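Local coordinates for protein ABC-type amino acid transport system, permease component (Caldanaerobacter subterraneus subsp. tengcongensis MB4, PDB 4YMU) that probably forms the membrane-spanning part of an ABC importer that carries amino acids across the cell membrane, and binds arginine among its helices, at residues V61-P66 and S99-A104; S93-N98 and I154-E159; T22-F27 and P86-G91; P116-A121 and I138-K143. All coordinates share one frame; numbering follows the deposited sequence.

Contact 1 (V61-P66 and S99-A104). With ARG (arginine), chain I.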
loop_
_atom_site.group_PDB
_atom_site.type_symbol
_atom_site.label_atom_id
_atom_site.label_comp_id
_atom_site.label_asym_id
_atom_site.label_seq_id
_atom_site.Cartn_x
_atom_site.Cartn_y
_atom_site.Cartn_z
ATOM N N VAL C 61 20.078 -17.767 -3.576
ATOM C CA VAL C 61 20.605 -18.951 -2.911
ATOM C C VAL C 61 20.746 -18.704 -1.422
ATOM O O VAL C 61 20.334 -19.530 -0.619
ATOM C CB VAL C 61 21.936 -19.422 -3.528
ATOM C CG1 VAL C 61 22.652 -20.362 -2.580
ATOM C CG2 VAL C 61 21.675 -20.109 -4.862
ATOM N N ILE C 62 21.326 -17.567 -1.054
ATOM C CA ILE C 62 21.519 -17.259 0.359
ATOM C C ILE C 62 20.214 -17.067 1.142
ATOM O O ILE C 62 20.080 -17.551 2.271
ATOM C CB ILE C 62 22.458 -16.077 0.528
ATOM C CG1 ILE C 62 23.841 -16.491 0.043
ATOM C CG2 ILE C 62 22.529 -15.650 1.980
ATOM C CD1 ILE C 62 24.774 -15.384 0.012
ATOM N N ARG C 63 19.238 -16.387 0.544
ATOM C CA ARG C 63 17.984 -16.176 1.242
ATOM C C ARG C 63 17.141 -17.443 1.230
ATOM O O ARG C 63 16.326 -17.667 2.138
ATOM C CB ARG C 63 17.214 -15.013 0.610
ATOM C CG ARG C 63 17.939 -13.676 0.686
ATOM C CD ARG C 63 17.129 -12.569 0.036
ATOM N NE ARG C 63 15.866 -12.330 0.720
ATOM C CZ ARG C 63 14.688 -12.340 0.105
ATOM N NH1 ARG C 63 14.639 -12.586 -1.199
ATOM N NH2 ARG C 63 13.567 -12.122 0.793
ATOM N N GLY C 64 17.355 -18.285 0.223
ATOM C CA GLY C 64 16.529 -19.468 0.061
ATOM C C GLY C 64 17.089 -20.680 0.775
ATOM O O GLY C 64 16.620 -21.810 0.563
ATOM N N THR C 65 18.058 -20.437 1.662
ATOM C CA THR C 65 18.833 -21.504 2.289
ATOM C C THR C 65 19.161 -21.158 3.762
ATOM O O THR C 65 19.427 -20.001 4.086
ATOM C CB THR C 65 20.101 -21.754 1.423
ATOM O OG1 THR C 65 20.337 -23.154 1.282
ATOM C CG2 THR C 65 21.316 -21.024 1.955
ATOM N N PRO C 66 19.107 -22.149 4.668
ATOM C CA PRO C 66 19.197 -21.845 6.109
ATOM C C PRO C 66 20.528 -21.228 6.564
ATOM O O PRO C 66 21.603 -21.598 6.057
ATOM C CB PRO C 66 18.992 -23.215 6.775
ATOM C CG PRO C 66 18.263 -24.030 5.762
ATOM C CD PRO C 66 18.828 -23.577 4.437
ATOM N N SER C 99 23.193 -11.666 5.866
ATOM C CA SER C 99 22.728 -10.305 5.936
ATOM C C SER C 99 22.981 -9.589 4.625
ATOM O O SER C 99 22.200 -8.739 4.247
ATOM C CB SER C 99 23.399 -9.541 7.075
ATOM O OG SER C 99 22.863 -8.228 7.169
ATOM N N SER C 100 24.069 -9.914 3.934
ATOM C CA SER C 100 24.365 -9.208 2.689
ATOM C C SER C 100 23.249 -9.481 1.693
ATOM O O SER C 100 22.777 -8.569 1.001
ATOM C CB SER C 100 25.707 -9.630 2.091
ATOM O OG SER C 100 25.580 -10.845 1.375
ATOM N N ALA C 101 22.814 -10.735 1.621
ATOM C CA ALA C 101 21.722 -11.040 0.705
ATOM C C ALA C 101 20.445 -10.262 1.079
ATOM O O ALA C 101 19.824 -9.556 0.229
ATOM C CB ALA C 101 21.454 -12.523 0.670
ATOM N N TYR C 102 20.046 -10.380 2.346
ATOM C CA TYR C 102 18.802 -9.714 2.751
ATOM C C TYR C 102 18.867 -8.188 2.558
ATOM O O TYR C 102 17.885 -7.561 2.151
ATOM C CB TYR C 102 18.406 -10.101 4.177
ATOM C CG TYR C 102 17.935 -11.539 4.278
ATOM C CD1 TYR C 102 16.596 -11.867 4.107
ATOM C CD2 TYR C 102 18.840 -12.575 4.528
ATOM C CE1 TYR C 102 16.162 -13.185 4.196
ATOM C CE2 TYR C 102 18.420 -13.895 4.620
ATOM C CZ TYR C 102 17.083 -14.202 4.455
ATOM O OH TYR C 102 16.656 -15.516 4.542
ATOM N N VAL C 103 20.036 -7.610 2.820
ATOM C CA VAL C 103 20.265 -6.179 2.652
ATOM C C VAL C 103 20.204 -5.743 1.186
ATOM O O VAL C 103 19.633 -4.691 0.860
ATOM C CB VAL C 103 21.576 -5.737 3.314
ATOM C CG1 VAL C 103 22.056 -4.392 2.761
ATOM C CG2 VAL C 103 21.389 -5.674 4.822
ATOM N N ALA C 104 20.781 -6.556 0.306
ATOM C CA ALA C 104 20.670 -6.312 -1.125
ATOM C C ALA C 104 19.191 -6.189 -1.534
ATOM O O ALA C 104 18.789 -5.236 -2.252
ATOM C CB ALA C 104 21.349 -7.431 -1.903
HETATM N N ARG I . 16.523 -17.978 10.357
HETATM C CA ARG I . 16.106 -17.859 8.959
HETATM C C ARG I . 17.065 -18.562 8.014
HETATM O O ARG I . 16.778 -18.696 6.817
HETATM C CB ARG I . 16.005 -16.396 8.537
HETATM C CG ARG I . 17.324 -15.679 8.414
HETATM C CD ARG I . 17.076 -14.192 8.211
HETATM N NE ARG I . 18.292 -13.464 7.871
HETATM C CZ ARG I . 18.385 -12.141 7.845
HETATM N NH1 ARG I . 19.536 -11.564 7.524
HETATM N NH2 ARG I . 17.328 -11.395 8.151
HETATM O OXT ARG I . 18.148 -18.980 8.426
#
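Ile62 and Ala101 form the apolar part of this contact. The branch methyl of Ile62, CG2, meets the methyl of Ala101, with Ile62 CG2 3.6 Å from Ala101 CB. The Ala101 methyl also touches the next side chain of helix 49-63, with Arg63 CG 3.7 Å from Ala101 CB.

The second interaction is CH-pi. Arg63 lays its aliphatic part over one face of the Tyr102 ring. Its CG sits almost exactly above the centre, 3.8 Å from the centroid of the Tyr102 ring and only 6° off the ring normal. A bend at chi3 (63°) then turns the guanidinium. It stands nearly upright on the ring, with the planes 85° apart, and presents an edge to it: Arg63 NE is 3.5 Å from Tyr102 CD1.

The third is with the ligand. The guanidinium end of the bound arginine covers the opposite face of Tyr102, offset toward the rim, with arginine NH1 3.2 Å from Tyr102 CD2. Tyr102 is thus layered between the side chain of Arg63 and the bound arginine, and forms one wall of the ligand pocket.

The contact joins the C-terminal end of helix 49-63 to the middle of helix 87-112. Helix 129-160 lies beyond, where Glu152 bonds to Ser99. The second subunit covers the loop side: its Lys158 donates a hydrogen bond to Arg63 O.

Contact 2 (S93-N98 and I154-E159). With ARG (arginine), chain I; ARG (arginine), chain J.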
loop_
_atom_site.group_PDB
_atom_site.type_symbol
_atom_site.label_atom_id
_atom_site.label_comp_id
_atom_site.label_asym_id
_atom_site.label_seq_id
_atom_site.Cartn_x
_atom_site.Cartn_y
_atom_site.Cartn_z
ATOM N N SER C 93 31.564 -14.051 9.472
ATOM C CA SER C 93 31.496 -14.309 8.036
ATOM C C SER C 93 30.114 -14.754 7.582
ATOM O O SER C 93 29.557 -14.224 6.609
ATOM C CB SER C 93 32.497 -15.396 7.661
ATOM O OG SER C 93 33.815 -14.924 7.852
ATOM N N ALA C 94 29.577 -15.742 8.296
ATOM C CA ALA C 94 28.328 -16.365 7.916
ATOM C C ALA C 94 27.189 -15.348 8.010
ATOM O O ALA C 94 26.422 -15.166 7.059
ATOM C CB ALA C 94 28.060 -17.576 8.787
ATOM N N LEU C 95 27.100 -14.689 9.163
ATOM C CA LEU C 95 26.088 -13.680 9.421
ATOM C C LEU C 95 26.190 -12.510 8.435
ATOM O O LEU C 95 25.181 -12.061 7.907
ATOM C CB LEU C 95 26.216 -13.161 10.849
ATOM C CG LEU C 95 25.853 -14.122 11.968
ATOM C CD1 LEU C 95 25.856 -13.384 13.284
ATOM C CD2 LEU C 95 24.493 -14.726 11.711
ATOM N N ALA C 96 27.403 -12.024 8.186
ATOM C CA ALA C 96 27.598 -10.933 7.240
ATOM C C ALA C 96 27.165 -11.323 5.831
ATOM O O ALA C 96 26.653 -10.491 5.088
ATOM C CB ALA C 96 29.032 -10.440 7.244
ATOM N N ILE C 97 27.398 -12.573 5.447
ATOM C CA ILE C 97 26.991 -13.018 4.112
ATOM C C ILE C 97 25.460 -13.098 4.017
ATOM O O ILE C 97 24.833 -12.517 3.097
ATOM C CB ILE C 97 27.670 -14.356 3.736
ATOM C CG1 ILE C 97 29.100 -14.114 3.228
ATOM C CG2 ILE C 97 26.879 -15.111 2.698
ATOM C CD1 ILE C 97 30.008 -15.358 3.356
ATOM N N ASN C 98 24.862 -13.800 4.979
ATOM C CA ASN C 98 23.407 -13.928 5.048
ATOM C C ASN C 98 22.734 -12.537 4.974
ATOM O O ASN C 98 21.881 -12.247 4.096
ATOM C CB ASN C 98 23.051 -14.667 6.343
ATOM C CG ASN C 98 21.567 -14.955 6.481
ATOM O OD1 ASN C 98 20.868 -14.287 7.243
ATOM N ND2 ASN C 98 21.078 -15.952 5.752
ATOM N N ILE C 154 17.913 -5.654 14.227
ATOM C CA ILE C 154 17.139 -6.222 15.327
ATOM C C ILE C 154 16.927 -7.717 15.110
ATOM O O ILE C 154 17.075 -8.512 16.038
ATOM C CB ILE C 154 15.774 -5.513 15.497
ATOM C CG1 ILE C 154 15.975 -4.053 15.923
ATOM C CG2 ILE C 154 14.891 -6.251 16.499
ATOM C CD1 ILE C 154 14.686 -3.289 16.111
ATOM N N VAL C 155 16.621 -8.094 13.873
ATOM C CA VAL C 155 16.392 -9.490 13.528
ATOM C C VAL C 155 17.685 -10.305 13.697
ATOM O O VAL C 155 17.664 -11.446 14.185
ATOM C CB VAL C 155 15.899 -9.619 12.081
ATOM C CG1 VAL C 155 15.878 -11.073 11.646
ATOM C CG2 VAL C 155 14.518 -9.024 11.955
ATOM N N MET C 156 18.804 -9.703 13.304
ATOM C CA MET C 156 20.088 -10.366 13.354
ATOM C C MET C 156 20.576 -10.630 14.775
ATOM O O MET C 156 21.382 -11.523 14.975
ATOM C CB MET C 156 21.123 -9.558 12.575
ATOM C CG MET C 156 20.982 -9.691 11.076
ATOM S SD MET C 156 21.332 -11.369 10.500
ATOM C CE MET C 156 23.108 -11.239 10.333
ATOM N N LEU C 157 20.104 -9.851 15.747
ATOM C CA LEU C 157 20.418 -10.095 17.156
ATOM C C LEU C 157 19.907 -11.469 17.530
ATOM O O LEU C 157 20.640 -12.298 18.074
ATOM C CB LEU C 157 19.766 -9.050 18.062
ATOM C CG LEU C 157 20.474 -7.695 18.126
ATOM C CD1 LEU C 157 19.795 -6.785 19.134
ATOM C CD2 LEU C 157 21.948 -7.873 18.477
ATOM N N LYS C 158 18.640 -11.709 17.242
ATOM C CA LYS C 158 18.080 -13.020 17.476
ATOM C C LYS C 158 18.851 -14.050 16.649
ATOM O O LYS C 158 19.231 -15.109 17.155
ATOM C CB LYS C 158 16.590 -13.034 17.132
ATOM C CG LYS C 158 15.763 -12.126 18.022
ATOM C CD LYS C 158 14.263 -12.367 17.853
ATOM C CE LYS C 158 13.778 -11.948 16.465
ATOM N NZ LYS C 158 12.390 -12.444 16.182
ATOM N N GLU C 159 19.132 -13.717 15.395
ATOM C CA GLU C 159 19.783 -14.675 14.515
ATOM C C GLU C 159 21.162 -15.141 15.006
ATOM O O GLU C 159 21.521 -16.300 14.815
ATOM C CB GLU C 159 19.866 -14.140 13.086
ATOM C CG GLU C 159 18.518 -14.086 12.370
ATOM C CD GLU C 159 17.913 -15.459 12.113
ATOM O OE1 GLU C 159 18.657 -16.455 12.116
ATOM O OE2 GLU C 159 16.691 -15.555 11.891
HETATM N N ARG I . 16.523 -17.978 10.357
HETATM C CA ARG I . 16.106 -17.859 8.959
HETATM C C ARG I . 17.065 -18.562 8.014
HETATM O O ARG I . 16.778 -18.696 6.817
HETATM C CB ARG I . 16.005 -16.396 8.537
HETATM C CG ARG I . 17.324 -15.679 8.414
HETATM C CD ARG I . 17.076 -14.192 8.211
HETATM N NE ARG I . 18.292 -13.464 7.871
HETATM C CZ ARG I . 18.385 -12.141 7.845
HETATM N NH1 ARG I . 19.536 -11.564 7.524
HETATM N NH2 ARG I . 17.328 -11.395 8.151
HETATM O OXT ARG I . 18.148 -18.980 8.426
HETATM N N ARG J . 15.280 -17.251 13.467
HETATM C CA ARG J . 14.571 -16.096 14.011
HETATM C C ARG J . 14.365 -16.228 15.514
HETATM O O ARG J . 14.061 -15.231 16.183
HETATM C CB ARG J . 13.210 -15.916 13.322
HETATM C CG ARG J . 12.180 -16.978 13.672
HETATM C CD ARG J . 10.966 -16.849 12.789
HETATM N NE ARG J . 9.862 -17.699 13.228
HETATM C CZ ARG J . 8.750 -17.899 12.523
HETATM N NH1 ARG J . 8.602 -17.311 11.343
HETATM N NH2 ARG J . 7.791 -18.681 12.995
HETATM O OXT ARG J . 14.475 -17.323 16.083
#
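Leu95 and Met156 make the tight part of this contact. The Met156 chain is bent at chi2 (-66°) and again at chi3 (-86°), which carries its methyl back across to helix 87-112. That methyl lies against the root of Leu95, with Met156 CE 3.7 Å from Leu95 CB. It also reaches the backbone, with Met156 CE 3.3 Å from Leu95 O. The two side chains run past each other in opposite directions. Leu25 and Ala29 of helix 12-44 also touch Leu95.

The other side is looser, because here the helices meet through a ligand. Helices 87-112 and 129-160 belong to the transmembrane core of a permease of the HisMQ subfamily, and a bound arginine lies between them. Asn98 OD1 grips its guanidinium twice, with arginine NE at 2.8 Å and NH1 at 3.0 Å from Asn98 OD1. The Met156 sulfur lies beside the same group, its SD 3.5 Å from the ligand NH1.

Glu159 deals with the amino end. Its OE2 accepts from the nitrogen of this arginine, at 2.9 Å from Glu159 OE2 to the ligand N. The same oxygen takes the amino nitrogen of a second arginine, 2.7 Å from Glu159 OE2. Two amino groups sharing one oxygen would probably favour the charged carboxylate. The second arginine sits in the equivalent pocket of the other subunit, where Asn98 of that subunit holds it.

Contact 3 (T22-F27 and P86-G91)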
loop_
_atom_site.group_PDB
_atom_site.type_symbol
_atom_site.label_atom_id
_atom_site.label_comp_id
_atom_site.label_asym_id
_atom_site.label_seq_id
_atom_site.Cartn_x
_atom_site.Cartn_y
_atom_site.Cartn_z
ATOM N N THR C 22 27.220 -10.803 22.035
ATOM C CA THR C 22 26.142 -10.838 21.055
ATOM C C THR C 22 26.121 -9.516 20.290
ATOM O O THR C 22 26.036 -9.510 19.063
ATOM C CB THR C 22 24.775 -11.113 21.690
ATOM O OG1 THR C 22 24.698 -12.487 22.095
ATOM C CG2 THR C 22 23.658 -10.824 20.685
ATOM N N LEU C 23 26.252 -8.409 21.021
ATOM C CA LEU C 23 26.339 -7.065 20.433
ATOM C C LEU C 23 27.486 -6.957 19.429
ATOM O O LEU C 23 27.279 -6.569 18.276
ATOM C CB LEU C 23 26.539 -6.017 21.531
ATOM C CG LEU C 23 25.324 -5.289 22.101
ATOM C CD1 LEU C 23 24.174 -6.244 22.322
ATOM C CD2 LEU C 23 25.695 -4.609 23.406
ATOM N N LYS C 24 28.692 -7.276 19.893
ATOM C CA LYS C 24 29.907 -7.217 19.078
ATOM C C LYS C 24 29.783 -8.022 17.780
ATOM O O LYS C 24 30.117 -7.540 16.696
ATOM C CB LYS C 24 31.097 -7.726 19.903
ATOM C CG LYS C 24 32.388 -7.908 19.122
ATOM C CD LYS C 24 33.436 -8.660 19.947
ATOM C CE LYS C 24 34.753 -8.836 19.184
ATOM N NZ LYS C 24 35.755 -9.706 19.896
ATOM N N LEU C 25 29.286 -9.247 17.909
ATOM C CA LEU C 25 29.050 -10.127 16.771
ATOM C C LEU C 25 28.087 -9.508 15.742
ATOM O O LEU C 25 28.418 -9.388 14.557
ATOM C CB LEU C 25 28.479 -11.457 17.270
ATOM C CG LEU C 25 28.797 -12.765 16.536
ATOM C CD1 LEU C 25 27.531 -13.592 16.403
ATOM C CD2 LEU C 25 29.462 -12.563 15.179
ATOM N N THR C 26 26.902 -9.121 16.211
ATOM C CA THR C 26 25.818 -8.681 15.339
ATOM C C THR C 26 26.139 -7.368 14.633
ATOM O O THR C 26 25.928 -7.235 13.431
ATOM C CB THR C 26 24.501 -8.525 16.124
ATOM O OG1 THR C 26 24.326 -9.647 16.997
ATOM C CG2 THR C 26 23.312 -8.447 15.178
ATOM N N PHE C 27 26.650 -6.408 15.395
ATOM C CA PHE C 27 27.121 -5.146 14.851
ATOM C C PHE C 27 28.085 -5.340 13.689
ATOM O O PHE C 27 27.858 -4.842 12.590
ATOM C CB PHE C 27 27.852 -4.375 15.939
ATOM C CG PHE C 27 27.348 -2.987 16.134
ATOM C CD1 PHE C 27 27.852 -1.940 15.374
ATOM C CD2 PHE C 27 26.368 -2.721 17.084
ATOM C CE1 PHE C 27 27.386 -0.648 15.558
ATOM C CE2 PHE C 27 25.893 -1.434 17.276
ATOM C CZ PHE C 27 26.406 -0.394 16.512
ATOM N N PRO C 86 38.672 -19.633 13.570
ATOM C CA PRO C 86 38.081 -19.430 14.902
ATOM C C PRO C 86 36.545 -19.367 14.857
ATOM O O PRO C 86 35.976 -19.219 13.772
ATOM C CB PRO C 86 38.653 -18.073 15.334
ATOM C CG PRO C 86 39.910 -17.912 14.563
ATOM C CD PRO C 86 39.711 -18.632 13.258
ATOM N N ALA C 87 35.879 -19.461 16.002
ATOM C CA ALA C 87 34.423 -19.421 15.992
ATOM C C ALA C 87 33.925 -18.020 15.610
ATOM O O ALA C 87 32.929 -17.857 14.894
ATOM C CB ALA C 87 33.869 -19.836 17.338
ATOM N N PHE C 88 34.661 -17.016 16.063
ATOM C CA PHE C 88 34.261 -15.637 15.900
ATOM C C PHE C 88 34.236 -15.283 14.428
ATOM O O PHE C 88 33.204 -14.843 13.921
ATOM C CB PHE C 88 35.232 -14.726 16.643
ATOM C CG PHE C 88 34.915 -13.272 16.517
ATOM C CD1 PHE C 88 33.780 -12.742 17.110
ATOM C CD2 PHE C 88 35.757 -12.431 15.813
ATOM C CE1 PHE C 88 33.489 -11.397 17.002
ATOM C CE2 PHE C 88 35.473 -11.083 15.697
ATOM C CZ PHE C 88 34.334 -10.565 16.288
ATOM N N THR C 89 35.354 -15.493 13.734
ATOM C CA THR C 89 35.401 -15.165 12.311
ATOM C C THR C 89 34.414 -16.005 11.496
ATOM O O THR C 89 33.880 -15.533 10.490
ATOM C CB THR C 89 36.815 -15.269 11.715
ATOM O OG1 THR C 89 37.127 -16.642 11.463
ATOM C CG2 THR C 89 37.829 -14.680 12.671
ATOM N N ALA C 90 34.156 -17.236 11.926
ATOM C CA ALA C 90 33.162 -18.063 11.247
ATOM C C ALA C 90 31.767 -17.432 11.353
ATOM O O ALA C 90 31.078 -17.264 10.342
ATOM C CB ALA C 90 33.155 -19.468 11.804
ATOM N N GLY C 91 31.370 -17.083 12.576
ATOM C CA GLY C 91 30.077 -16.474 12.840
ATOM C C GLY C 91 29.927 -15.162 12.091
ATOM O O GLY C 91 28.954 -14.971 11.363
#
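Lys24 reaches out over the Phe88 ring. Its chain is extended all the way from CG to the amine, and the two side chains cross at about a right angle. The amine makes a cation-pi contact, with Lys24 NZ 4.3 Å from the centroid of the Phe88 ring and 24° off the normal. It is shifted toward the rim. The methylene before it is closer still to the ring, with Lys24 CE 3.4 Å from Phe88 CZ. Phe88 has CG opposite its backbone N (chi1 179°), which swings the ring out to meet the lysine. Its ring also meets that of Phe168. With an alanine here, the amine of Lys24 would probably lose its aromatic partner and its chain would be freer to swing.

Leu25 comes next and lies deeper. The contact thus joins helix 12-44, predicted to span the membrane, to the start of helix 87-112. Leu25 CD2 approaches the backbone of Gly91, 4.1 Å from Gly91 C. As Gly91 has no side chain, the leucine meets bare main chain. Leu25 also touches Val92 and Leu95 on the same helix.

Thr26 is turned from helix 87-112, toward helix 129-160. Its hydroxyl donates back to the previous turn, with Thr26 OG1 2.7 Å from Thr22 O. It comes from above the carbonyl plane, 35° out of it. The backbone N of Thr26 binds Thr22 O from the opposite face.

Contact 4 (P116-A121 and I138-K143)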
loop_
_atom_site.group_PDB
_atom_site.type_symbol
_atom_site.label_atom_id
_atom_site.label_comp_id
_atom_site.label_asym_id
_atom_site.label_seq_id
_atom_site.Cartn_x
_atom_site.Cartn_y
_atom_site.Cartn_z
ATOM N N PRO C 116 7.067 6.158 -8.850
ATOM C CA PRO C 116 7.671 6.209 -10.199
ATOM C C PRO C 116 7.458 7.561 -10.901
ATOM O O PRO C 116 8.111 7.888 -11.904
ATOM C CB PRO C 116 6.971 5.082 -10.963
ATOM C CG PRO C 116 5.736 4.746 -10.132
ATOM C CD PRO C 116 6.037 5.111 -8.724
ATOM N N GLY C 117 6.530 8.344 -10.368
ATOM C CA GLY C 117 6.287 9.680 -10.871
ATOM C C GLY C 117 7.538 10.520 -10.709
ATOM O O GLY C 117 7.851 11.340 -11.565
ATOM N N GLN C 118 8.264 10.306 -9.614
ATOM C CA GLN C 118 9.455 11.098 -9.348
ATOM C C GLN C 118 10.476 10.966 -10.496
ATOM O O GLN C 118 11.033 11.961 -10.995
ATOM C CB GLN C 118 10.051 10.675 -8.010
ATOM C CG GLN C 118 9.139 10.973 -6.841
ATOM C CD GLN C 118 9.047 12.459 -6.573
ATOM O OE1 GLN C 118 10.054 13.125 -6.280
ATOM N NE2 GLN C 118 7.839 13.000 -6.695
ATOM N N ASN C 119 10.692 9.732 -10.926
ATOM C CA ASN C 119 11.584 9.468 -12.036
ATOM C C ASN C 119 10.993 10.056 -13.296
ATOM O O ASN C 119 11.712 10.669 -14.095
ATOM C CB ASN C 119 11.864 7.970 -12.184
ATOM C CG ASN C 119 12.537 7.628 -13.494
ATOM O OD1 ASN C 119 13.683 8.005 -13.739
ATOM N ND2 ASN C 119 11.829 6.887 -14.344
ATOM N N GLU C 120 9.682 9.883 -13.469
ATOM C CA GLU C 120 9.002 10.493 -14.628
ATOM C C GLU C 120 9.206 12.010 -14.744
ATOM O O GLU C 120 9.451 12.518 -15.838
ATOM C CB GLU C 120 7.513 10.165 -14.641
ATOM C CG GLU C 120 7.241 8.711 -14.933
ATOM C CD GLU C 120 5.844 8.477 -15.449
ATOM O OE1 GLU C 120 4.944 9.329 -15.232
ATOM O OE2 GLU C 120 5.618 7.431 -16.093
ATOM N N ALA C 121 9.126 12.726 -13.624
ATOM C CA ALA C 121 9.299 14.175 -13.633
ATOM C C ALA C 121 10.760 14.508 -13.898
ATOM O O ALA C 121 11.078 15.367 -14.723
ATOM C CB ALA C 121 8.828 14.805 -12.312
ATOM N N ILE C 138 17.492 8.326 -5.436
ATOM C CA ILE C 138 18.350 7.784 -4.360
ATOM C C ILE C 138 18.181 8.455 -2.985
ATOM O O ILE C 138 18.137 7.755 -1.972
ATOM C CB ILE C 138 19.845 7.715 -4.794
ATOM C CG1 ILE C 138 20.031 6.581 -5.803
ATOM C CG2 ILE C 138 20.767 7.528 -3.598
ATOM C CD1 ILE C 138 21.243 6.735 -6.643
ATOM N N PRO C 139 18.099 9.805 -2.939
ATOM C CA PRO C 139 17.855 10.437 -1.634
ATOM C C PRO C 139 16.578 9.960 -0.948
ATOM O O PRO C 139 16.523 9.961 0.285
ATOM C CB PRO C 139 17.692 11.918 -1.990
ATOM C CG PRO C 139 18.520 12.100 -3.232
ATOM C CD PRO C 139 18.350 10.811 -3.998
ATOM N N GLN C 140 15.587 9.531 -1.726
ATOM C CA GLN C 140 14.284 9.125 -1.173
ATOM C C GLN C 140 14.296 7.628 -0.859
ATOM O O GLN C 140 13.740 7.166 0.163
ATOM C CB GLN C 140 13.145 9.493 -2.151
ATOM C CG GLN C 140 13.012 11.003 -2.407
ATOM C CD GLN C 140 11.890 11.352 -3.369
ATOM O OE1 GLN C 140 10.706 11.168 -3.065
ATOM N NE2 GLN C 140 12.259 11.841 -4.550
ATOM N N ALA C 141 14.936 6.879 -1.757
ATOM C CA ALA C 141 15.154 5.454 -1.549
ATOM C C ALA C 141 15.834 5.287 -0.209
ATOM O O ALA C 141 15.408 4.461 0.590
ATOM C CB ALA C 141 16.020 4.851 -2.657
ATOM N N ILE C 142 16.840 6.124 0.057
ATOM C CA ILE C 142 17.594 6.053 1.317
ATOM C C ILE C 142 16.703 6.134 2.554
ATOM O O ILE C 142 16.896 5.376 3.518
ATOM C CB ILE C 142 18.744 7.090 1.377
ATOM C CG1 ILE C 142 19.983 6.538 0.676
ATOM C CG2 ILE C 142 19.083 7.469 2.809
ATOM C CD1 ILE C 142 20.860 7.627 0.108
ATOM N N LYS C 143 15.735 7.043 2.529
ATOM C CA LYS C 143 14.790 7.148 3.634
ATOM C C LYS C 143 13.873 5.939 3.669
ATOM O O LYS C 143 13.290 5.631 4.707
ATOM C CB LYS C 143 13.974 8.444 3.572
ATOM C CG LYS C 143 14.831 9.704 3.628
ATOM C CD LYS C 143 13.992 10.956 3.405
ATOM C CE LYS C 143 14.835 12.150 2.955
ATOM N NZ LYS C 143 13.980 13.352 2.663
#
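Gln118 and Gln140 meet through one side-chain hydrogen bond. Gln140 NE2 donates to Gln118 OE1 over 3.1 Å, and the N-H points at the oxygen fairly straight, at 161°. The oxygen lies near the amide plane of Gln140. The donor, however, is tilted out of the carbonyl plane of Gln118. The two amides are steeply turned against each other, with planes 78° apart, and the side chains cross at about a right angle. Both residues are buried.

The chain shapes explain the meeting. Gln140 is extended beyond CG and covers about half the distance between the two backbones. Gln118 folds at chi2 (-71°) and offers its amide from close to its own helix. The backbones stay well apart, with Gln118 CA 9.7 Å from Gln140 CA.

The next shell fixes both amides. Gln140 NE2 also bonds to Val136 O, one turn back on helix 129-160. Gln118 NE2 bonds to the backbone of another protein's chain. A leucine in place of Gln118 would probably leave Gln140 NE2 without this acceptor and that backbone without its amide partner.

Farther out, beyond the two segments, Glu120 pairs in a salt bridge with a basic side chain of the same neighbouring protein. Helix 129-160 is kinked at Pro139, whose nitrogen has no N-H to bond to the turn before. Glu120 and Ala121 begin the EAA motif of ABC importer permeases, and Pro139 ends it. The short helix 117-124 is consistent with the coupling helix of this family, which docks on the ATPase subunit.

Contacts 1, 2 and 3 all use helix 87-112, and contacts 2 and 4 share helix 129-160. Contact 2 is buried and lies near the centre of the chain. It touches both contact 1 and contact 3. Contacts 1 and 2 line the same arginine, one with an aromatic face, the other with an amide oxygen and a carboxylate. Contact 3 is only partly buried; it mixes an exposed lysine on a ring with apolar packing, and holds no ligand. Contact 4 stands apart, its centre about 29 Å from that of contact 2. Though buried, it is purely polar across its segments and lies against another protein, on the opposite side of the chain's centre from contact 3.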